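Local coordinates for flavin reductase domain protein (Arthrobacter sp., PDB 2QCK) that probably binds FMN and reduces flavin with electrons from a nicotinamide cofactor, at residues A22-I27 with H76-D81; I27-N32 with T71-H76; G37-S42 with E84-F89. All blocks are in the same frame, centred on the assembly; numbering follows the deposited sequence.

Contact 1 of 3, residues A22-I27 with H76-D81; sequences AGVAII and HMLGLD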
# COMPACT_ATOMS: atom_id res chain seq x y z
N ALA A 22 0.42 -7.12 -2.66
CA ALA A 22 0.93 -6.18 -1.68
C ALA A 22 2.19 -6.73 -1.01
O ALA A 22 2.34 -7.93 -0.92
CB ALA A 22 -0.15 -5.91 -0.64
N GLY A 23 3.07 -5.85 -0.56
CA GLY A 23 4.17 -6.26 0.27
C GLY A 23 3.72 -6.45 1.69
O GLY A 23 2.72 -5.90 2.08
N VAL A 24 4.51 -7.17 2.49
CA VAL A 24 4.11 -7.54 3.84
C VAL A 24 5.09 -6.89 4.81
O VAL A 24 6.30 -7.05 4.65
CB VAL A 24 4.05 -9.09 4.01
CG1 VAL A 24 3.53 -9.49 5.42
CG2 VAL A 24 3.17 -9.70 2.90
N ALA A 25 4.56 -6.12 5.77
CA ALA A 25 5.32 -5.54 6.88
C ALA A 25 4.67 -5.96 8.20
O ALA A 25 3.58 -6.50 8.19
CB ALA A 25 5.35 -3.98 6.75
N ILE A 26 5.34 -5.74 9.34
CA ILE A 26 4.74 -5.90 10.66
C ILE A 26 4.93 -4.63 11.49
O ILE A 26 6.04 -4.03 11.53
CB ILE A 26 5.28 -7.11 11.48
CG1 ILE A 26 4.99 -8.43 10.75
CG2 ILE A 26 4.63 -7.06 12.84
CD1 ILE A 26 5.86 -9.63 11.14
N ILE A 27 3.83 -4.21 12.13
CA ILE A 27 3.81 -3.00 12.97
C ILE A 27 3.85 -3.48 14.40
O ILE A 27 3.15 -4.42 14.72
CB ILE A 27 2.52 -2.18 12.76
CG1 ILE A 27 2.48 -1.65 11.34
CG2 ILE A 27 2.40 -0.99 13.80
CD1 ILE A 27 3.35 -0.43 11.12
N HIS A 76 8.31 -3.15 10.29
CA HIS A 76 9.32 -4.13 9.84
C HIS A 76 9.02 -4.62 8.45
O HIS A 76 7.93 -5.12 8.20
CB HIS A 76 9.36 -5.32 10.76
CG HIS A 76 9.65 -4.96 12.17
ND1 HIS A 76 8.71 -4.34 12.97
CD2 HIS A 76 10.76 -5.12 12.93
CE1 HIS A 76 9.23 -4.15 14.18
NE2 HIS A 76 10.47 -4.61 14.17
N MSE A 77 9.97 -4.45 7.56
CA MSE A 77 9.88 -5.00 6.20
C MSE A 77 10.39 -6.43 6.28
O MSE A 77 11.35 -6.72 7.01
CB MSE A 77 10.75 -4.20 5.23
CG MSE A 77 10.10 -2.93 4.77
SE MSE A 77 9.80 -1.57 6.18
CE MSE A 77 9.09 -0.14 4.97
N LEU A 78 9.72 -7.30 5.54
CA LEU A 78 9.89 -8.74 5.63
C LEU A 78 10.47 -9.29 4.35
O LEU A 78 10.18 -8.81 3.25
CB LEU A 78 8.52 -9.40 5.91
CG LEU A 78 7.84 -9.03 7.22
CD1 LEU A 78 6.70 -9.98 7.55
CD2 LEU A 78 8.83 -9.01 8.39
N GLY A 79 11.34 -10.28 4.48
CA GLY A 79 11.72 -11.09 3.33
C GLY A 79 11.10 -12.47 3.36
O GLY A 79 10.35 -12.82 4.25
N LEU A 80 11.45 -13.28 2.38
CA LEU A 80 10.93 -14.63 2.29
C LEU A 80 11.24 -15.48 3.49
O LEU A 80 10.44 -16.32 3.87
CB LEU A 80 11.48 -15.33 1.05
CG LEU A 80 11.21 -14.66 -0.27
CD1 LEU A 80 11.43 -15.68 -1.38
CD2 LEU A 80 9.81 -14.10 -0.35
N ASP A 81 12.39 -15.26 4.13
CA ASP A 81 12.73 -16.02 5.33
C ASP A 81 11.88 -15.58 6.52
O ASP A 81 11.95 -16.18 7.58
CB ASP A 81 14.21 -15.87 5.67
CG ASP A 81 15.11 -16.64 4.71
O HOH W 1 8.06 -5.58 3.38
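Ile26 and His76 form a hydrogen-bonded antiparallel pair in a buried part of the ladder between strands 22-31 and 72-77, just before the two strands part. Two backbone bonds close the pair: Ile26 N reaches His76 O at 2.9 Å, in the carbonyl plane and on a lone pair, and His76 N returns to Ile26 O at 2.7 Å. The same Ile26 O takes a second bond, from the imidazole. With CG beside its own backbone N and anti to the carbonyl carbon (chi1 -58°), the ring turns back along its strand and sets ND1 3.0 Å from Ile26 O. The oxygen lies in the ring plane, while ND1 stands well above the carbonyl plane. One acceptor is thus gripped by main chain and side chain of the same residue, and ND1 acts as the donor to this carbonyl. A leucine in place of His76 would probably leave Ile26 O with the backbone N-H as its sole donor across this contact.

Beyond the pair, Ala25 and Met77 (a selenomethionine) form a non-hydrogen-bonded antiparallel pair, on the face that packs against His20 and Met16 of the second subunit. The strands then separate, and a water fills the step: it donates to Val24 O at 2.6 Å and accepts from Leu78 N. Leu78 leans over the gap, its CD1 touching Ile26 CD1 at 3.7 Å and Val24 CG1 at 3.9 Å; its side chain crosses that of Ile26 at about a right angle. From helix 83-88, Ala86 packs on Val24 and Leu78, and Leu85 on Ile26. Such a frayed antiparallel ladder, bridged by water as one strand leaves toward a helix, belongs here to the curled beta sheet of the FMN-binding split-barrel fold.

Contact 2 of 3, residues I27-N32 with T71-H76; sequences ITVNYN and THIGVH
Ile27 and Val75 pack side by side on adjacent antiparallel strands of the split beta-barrel fold found in FMN-binding flavin reductases, with Ile73 beside them on the same face. The segment axes of 27-31 and 72-76 approach to 4.6 Å, with an angle of 155° between their directions. Along Ile27, CB lies 3.9 Å from Gly74 O. The branch CG2, anti to the backbone N and beside the carbonyl carbon (chi1 of CG1 -65°), lies near that oxygen as well and meets Ile73 CD1 at 3.9 Å. The other branch runs through CG1 to CD1, which bends toward the neighbouring strand and rests 3.7 Å from Val75 CG2 and equally close to Val75 CB. Phe53 and Phe55 of strand 51-58 cover this apolar face, and Val29 extends it by a looser touch of its CG2 on Ile73 CG2.

Thr28 and Gly74 make the hydrogen-bonded pair between these residues, Thr28 N to Gly74 O and Gly74 N to Thr28 O, both with the donor tilted from the carbonyl plane. On the face that carries Thr28 and His76, a side chain at Gly74 would run into Thr28 OG1, which approaches Gly74 CA at 3.6 Å. That hydroxyl is hydrogen-bonded to Pro109 O, while Thr28 CG2 packs against His76 CE1. Farther along, where the strands diverge, a water accepts from Asn30 N and donates to His72 O. At the imidazole edge, in the ring plane, Thr28 OG1 lies 3.5 Å from His76 CE1.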
# COMPACT_ATOMS: atom_id res chain seq x y z
N ILE A 27 3.83 -4.21 12.13
CA ILE A 27 3.81 -3.00 12.97
C ILE A 27 3.85 -3.48 14.40
O ILE A 27 3.15 -4.42 14.72
CB ILE A 27 2.52 -2.18 12.76
CG1 ILE A 27 2.48 -1.65 11.34
CG2 ILE A 27 2.40 -0.99 13.80
CD1 ILE A 27 3.35 -0.43 11.12
N THR A 28 4.65 -2.82 15.23
CA THR A 28 4.77 -3.19 16.66
C THR A 28 4.51 -1.94 17.50
O THR A 28 4.77 -0.83 17.05
CB THR A 28 6.12 -3.74 16.97
OG1 THR A 28 7.13 -2.76 16.57
CG2 THR A 28 6.27 -5.11 16.27
N VAL A 29 3.89 -2.10 18.68
CA VAL A 29 3.68 -0.99 19.57
C VAL A 29 3.74 -1.54 20.97
O VAL A 29 3.38 -2.69 21.21
CB VAL A 29 2.37 -0.29 19.30
CG1 VAL A 29 1.20 -1.25 19.36
CG2 VAL A 29 2.19 0.91 20.25
N ASN A 30 4.28 -0.73 21.86
CA ASN A 30 4.35 -1.05 23.31
C ASN A 30 3.33 -0.20 24.07
O ASN A 30 3.54 1.01 24.33
CB ASN A 30 5.78 -0.77 23.77
CG ASN A 30 6.04 -1.23 25.19
OD1 ASN A 30 5.13 -1.54 25.96
ND2 ASN A 30 7.31 -1.29 25.54
N TYR A 31 2.22 -0.84 24.41
CA TYR A 31 1.13 -0.18 25.08
C TYR A 31 1.31 -0.33 26.59
O TYR A 31 0.95 -1.34 27.18
CB TYR A 31 -0.18 -0.81 24.65
CG TYR A 31 -1.42 -0.10 25.09
CD1 TYR A 31 -1.43 1.26 25.41
CD2 TYR A 31 -2.62 -0.80 25.15
CE1 TYR A 31 -2.60 1.88 25.81
CE2 TYR A 31 -3.78 -0.19 25.52
CZ TYR A 31 -3.78 1.14 25.85
OH TYR A 31 -4.99 1.71 26.23
N ASN A 32 1.89 0.70 27.18
CA ASN A 32 2.06 0.77 28.60
C ASN A 32 2.62 -0.50 29.16
O ASN A 32 2.12 -1.03 30.14
CB ASN A 32 0.73 1.15 29.27
CG ASN A 32 0.65 2.64 29.53
OD1 ASN A 32 -0.11 3.36 28.85
ND2 ASN A 32 1.47 3.13 30.47
N THR A 71 2.26 6.64 21.10
CA THR A 71 2.89 7.45 20.06
C THR A 71 3.97 6.75 19.22
O THR A 71 3.97 6.87 18.01
CB THR A 71 3.45 8.76 20.61
OG1 THR A 71 2.37 9.59 21.02
CG2 THR A 71 4.28 9.48 19.55
N HIS A 72 4.90 6.03 19.84
CA HIS A 72 5.97 5.38 19.07
C HIS A 72 5.56 4.00 18.64
O HIS A 72 4.97 3.25 19.42
CB HIS A 72 7.27 5.37 19.84
CG HIS A 72 7.78 6.76 20.08
ND1 HIS A 72 7.46 7.47 21.21
CD2 HIS A 72 8.46 7.61 19.28
CE1 HIS A 72 7.97 8.68 21.12
NE2 HIS A 72 8.58 8.79 19.95
N ILE A 73 5.85 3.71 17.37
CA ILE A 73 5.63 2.40 16.78
C ILE A 73 6.82 1.99 15.90
O ILE A 73 7.65 2.80 15.52
CB ILE A 73 4.32 2.34 15.96
CG1 ILE A 73 4.40 3.10 14.63
CG2 ILE A 73 3.15 2.91 16.74
CD1 ILE A 73 3.16 2.81 13.73
N GLY A 74 6.90 0.70 15.63
CA GLY A 74 7.89 0.17 14.69
C GLY A 74 7.22 -0.40 13.46
O GLY A 74 6.14 -0.95 13.54
N VAL A 75 7.86 -0.26 12.31
CA VAL A 75 7.47 -1.03 11.15
C VAL A 75 8.63 -1.91 10.64
O VAL A 75 9.78 -1.45 10.59
CB VAL A 75 6.87 -0.12 9.98
CG1 VAL A 75 7.88 0.79 9.41
CG2 VAL A 75 6.23 -0.99 8.90
N HIS A 76 8.31 -3.15 10.29
CA HIS A 76 9.32 -4.13 9.84
C HIS A 76 9.02 -4.62 8.45
O HIS A 76 7.93 -5.12 8.20
CB HIS A 76 9.36 -5.32 10.76
CG HIS A 76 9.65 -4.96 12.17
ND1 HIS A 76 8.71 -4.34 12.97
CD2 HIS A 76 10.76 -5.12 12.93
CE1 HIS A 76 9.23 -4.15 14.18
NE2 HIS A 76 10.47 -4.61 14.17
O HOH W 2 5.98 1.40 21.07

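Contact 3 of 3, residues G37-S42 with E84-F89; sequences GFTATS and ELADRF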
# COMPACT_ATOMS: atom_id res chain seq x y z
N GLY A 37 1.48 -6.12 18.19
CA GLY A 37 1.97 -5.98 16.82
C GLY A 37 1.11 -6.74 15.86
O GLY A 37 0.37 -7.61 16.26
N PHE A 38 1.21 -6.43 14.58
CA PHE A 38 0.33 -7.08 13.64
C PHE A 38 0.89 -6.98 12.22
O PHE A 38 1.58 -6.04 11.88
CB PHE A 38 -1.08 -6.46 13.76
CG PHE A 38 -1.09 -4.97 13.62
CD1 PHE A 38 -0.81 -4.13 14.73
CD2 PHE A 38 -1.31 -4.38 12.40
CE1 PHE A 38 -0.78 -2.75 14.61
CE2 PHE A 38 -1.27 -3.00 12.26
CZ PHE A 38 -1.03 -2.19 13.40
N THR A 39 0.63 -8.01 11.42
CA THR A 39 1.04 -8.06 10.03
C THR A 39 0.15 -7.08 9.31
O THR A 39 -1.02 -6.99 9.61
CB THR A 39 0.89 -9.52 9.49
OG1 THR A 39 1.81 -10.34 10.19
CG2 THR A 39 1.17 -9.70 7.96
N ALA A 40 0.69 -6.42 8.29
CA ALA A 40 0.00 -5.38 7.57
C ALA A 40 0.41 -5.41 6.09
O ALA A 40 1.56 -5.63 5.75
CB ALA A 40 0.34 -4.02 8.14
N THR A 41 -0.56 -5.26 5.22
CA THR A 41 -0.29 -5.12 3.79
C THR A 41 -0.52 -3.70 3.24
O THR A 41 -0.41 -3.49 2.03
CB THR A 41 -1.16 -6.11 2.99
OG1 THR A 41 -2.50 -6.04 3.47
CG2 THR A 41 -0.65 -7.55 3.17
N SER A 42 -0.78 -2.72 4.09
CA SER A 42 -1.10 -1.37 3.59
C SER A 42 -0.03 -0.31 3.81
O SER A 42 -0.24 0.88 3.54
CB SER A 42 -2.41 -0.89 4.20
OG SER A 42 -2.38 -0.90 5.62
N GLU A 84 7.18 -17.09 8.35
CA GLU A 84 6.63 -17.66 9.57
C GLU A 84 6.24 -16.55 10.55
O GLU A 84 5.25 -16.67 11.27
CB GLU A 84 7.63 -18.66 10.18
CG GLU A 84 7.23 -19.17 11.53
CD GLU A 84 8.02 -20.38 12.02
OE1 GLU A 84 8.47 -21.20 11.18
OE2 GLU A 84 8.14 -20.52 13.27
N LEU A 85 7.01 -15.48 10.55
CA LEU A 85 6.78 -14.36 11.42
C LEU A 85 5.57 -13.58 10.95
O LEU A 85 4.70 -13.22 11.78
CB LEU A 85 8.03 -13.48 11.41
CG LEU A 85 8.21 -12.37 12.42
CD1 LEU A 85 8.51 -12.89 13.84
CD2 LEU A 85 9.32 -11.47 11.82
N ALA A 86 5.46 -13.38 9.63
CA ALA A 86 4.24 -12.83 9.01
C ALA A 86 2.98 -13.58 9.42
O ALA A 86 2.01 -12.97 9.83
CB ALA A 86 4.34 -12.76 7.47
N ASP A 87 2.98 -14.90 9.34
CA ASP A 87 1.83 -15.70 9.71
C ASP A 87 1.51 -15.61 11.23
O ASP A 87 0.34 -15.50 11.61
CB ASP A 87 2.10 -17.13 9.28
CG ASP A 87 0.87 -18.00 9.28
OD1 ASP A 87 -0.05 -17.76 8.46
OD2 ASP A 87 0.85 -18.95 10.07
N ARG A 88 2.55 -15.71 12.06
CA ARG A 88 2.49 -15.44 13.52
C ARG A 88 1.70 -14.19 13.85
O ARG A 88 0.84 -14.18 14.71
CB ARG A 88 3.90 -15.20 14.10
CG ARG A 88 4.46 -16.27 15.01
CD ARG A 88 5.95 -15.96 15.33
NE ARG A 88 6.76 -17.16 15.42
CZ ARG A 88 8.06 -17.25 15.14
NH1 ARG A 88 8.75 -16.20 14.70
NH2 ARG A 88 8.67 -18.40 15.27
N PHE A 89 2.06 -13.11 13.15
CA PHE A 89 1.55 -11.78 13.44
C PHE A 89 0.21 -11.46 12.76
O PHE A 89 -0.31 -10.33 12.89
CB PHE A 89 2.66 -10.78 13.12
CG PHE A 89 3.59 -10.56 14.28
CD1 PHE A 89 4.67 -11.40 14.51
CD2 PHE A 89 3.32 -9.57 15.20
CE1 PHE A 89 5.50 -11.22 15.58
CE2 PHE A 89 4.14 -9.40 16.30
CZ PHE A 89 5.24 -10.22 16.48
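Thr39 makes two hydrogen bonds to the last turn of helix 83-88 and the residue that follows it, one from its backbone and one from its side chain. Thr39 N donates to Phe89 O at 2.9 Å, nearly straight at 161° but from above the carbonyl plane rather than along a lone pair. Thr39 OG1 donates to Ala86 O at 2.7 Å, this time in the carbonyl plane and on a lone pair. The torsion that places the hydroxyl beside its own backbone N (chi1 -65°) directs both donors to the same side, so the threonine grips two carbonyls three residues apart. Ala86 O also takes a weak bond from Phe89 N, and the hydroxyl gives it a shorter one. The hydroxyl also comes close to Phe89 CB, 3.1 Å from Thr39 OG1, and the two side chains cross obliquely. A weaker polar contact adds to these: Phe38 CA points its hydrogen at Phe89 O, 3.4 Å away.

The hydrogen bonds tie a helix end to strand 34-40 of the FMN-binding split barrel. Thr39 lies on the strand's helix-facing side, where its side chain also touches Val24 and Ile26 of the neighbouring strand, while Phe38 turns the other way to pack on Phe55 and Met57.

Apolar packing is carried by Phe89. Its ring brings an edge to the strand backbone, with CD2 3.7 Å from Gly37 C in the ring plane and CE2 4.1 Å from Gly37 CA. A CB at Gly37 would come tight against CE2, so the absence of a side chain lets the ring lie close. Phe96 meets the same ring edge-to-face, and Leu111 and Ile26 also touch it.

Among charged groups, Asp87 OD2 forms a salt bridge with Arg91 NE.

In the fold
Contacts 1 and 2 are successive lengths of one ladder between strands 22-31 and 72-77, their centres about 15 Å apart; they share Ile27 and His76, and Ala25 CB meets Val75 CG2 at 3.8 Å across their junction. Contact 3, about 7 Å from contact 1 centre to centre, starts from strand 34-40, which pairs with the other edge of strand 22-31 through probable hydrogen bonds from Phe38 N to Ile27 O (2.8 Å) and from Ala40 N to Ala25 O (2.9 Å). The chain that leaves the ladder in contact 1 forms helix 83-88. Contacts 1 and 2 knit two strands of the sheet, and contact 3 fastens that helix's end onto it, in a domain that probably binds FMN.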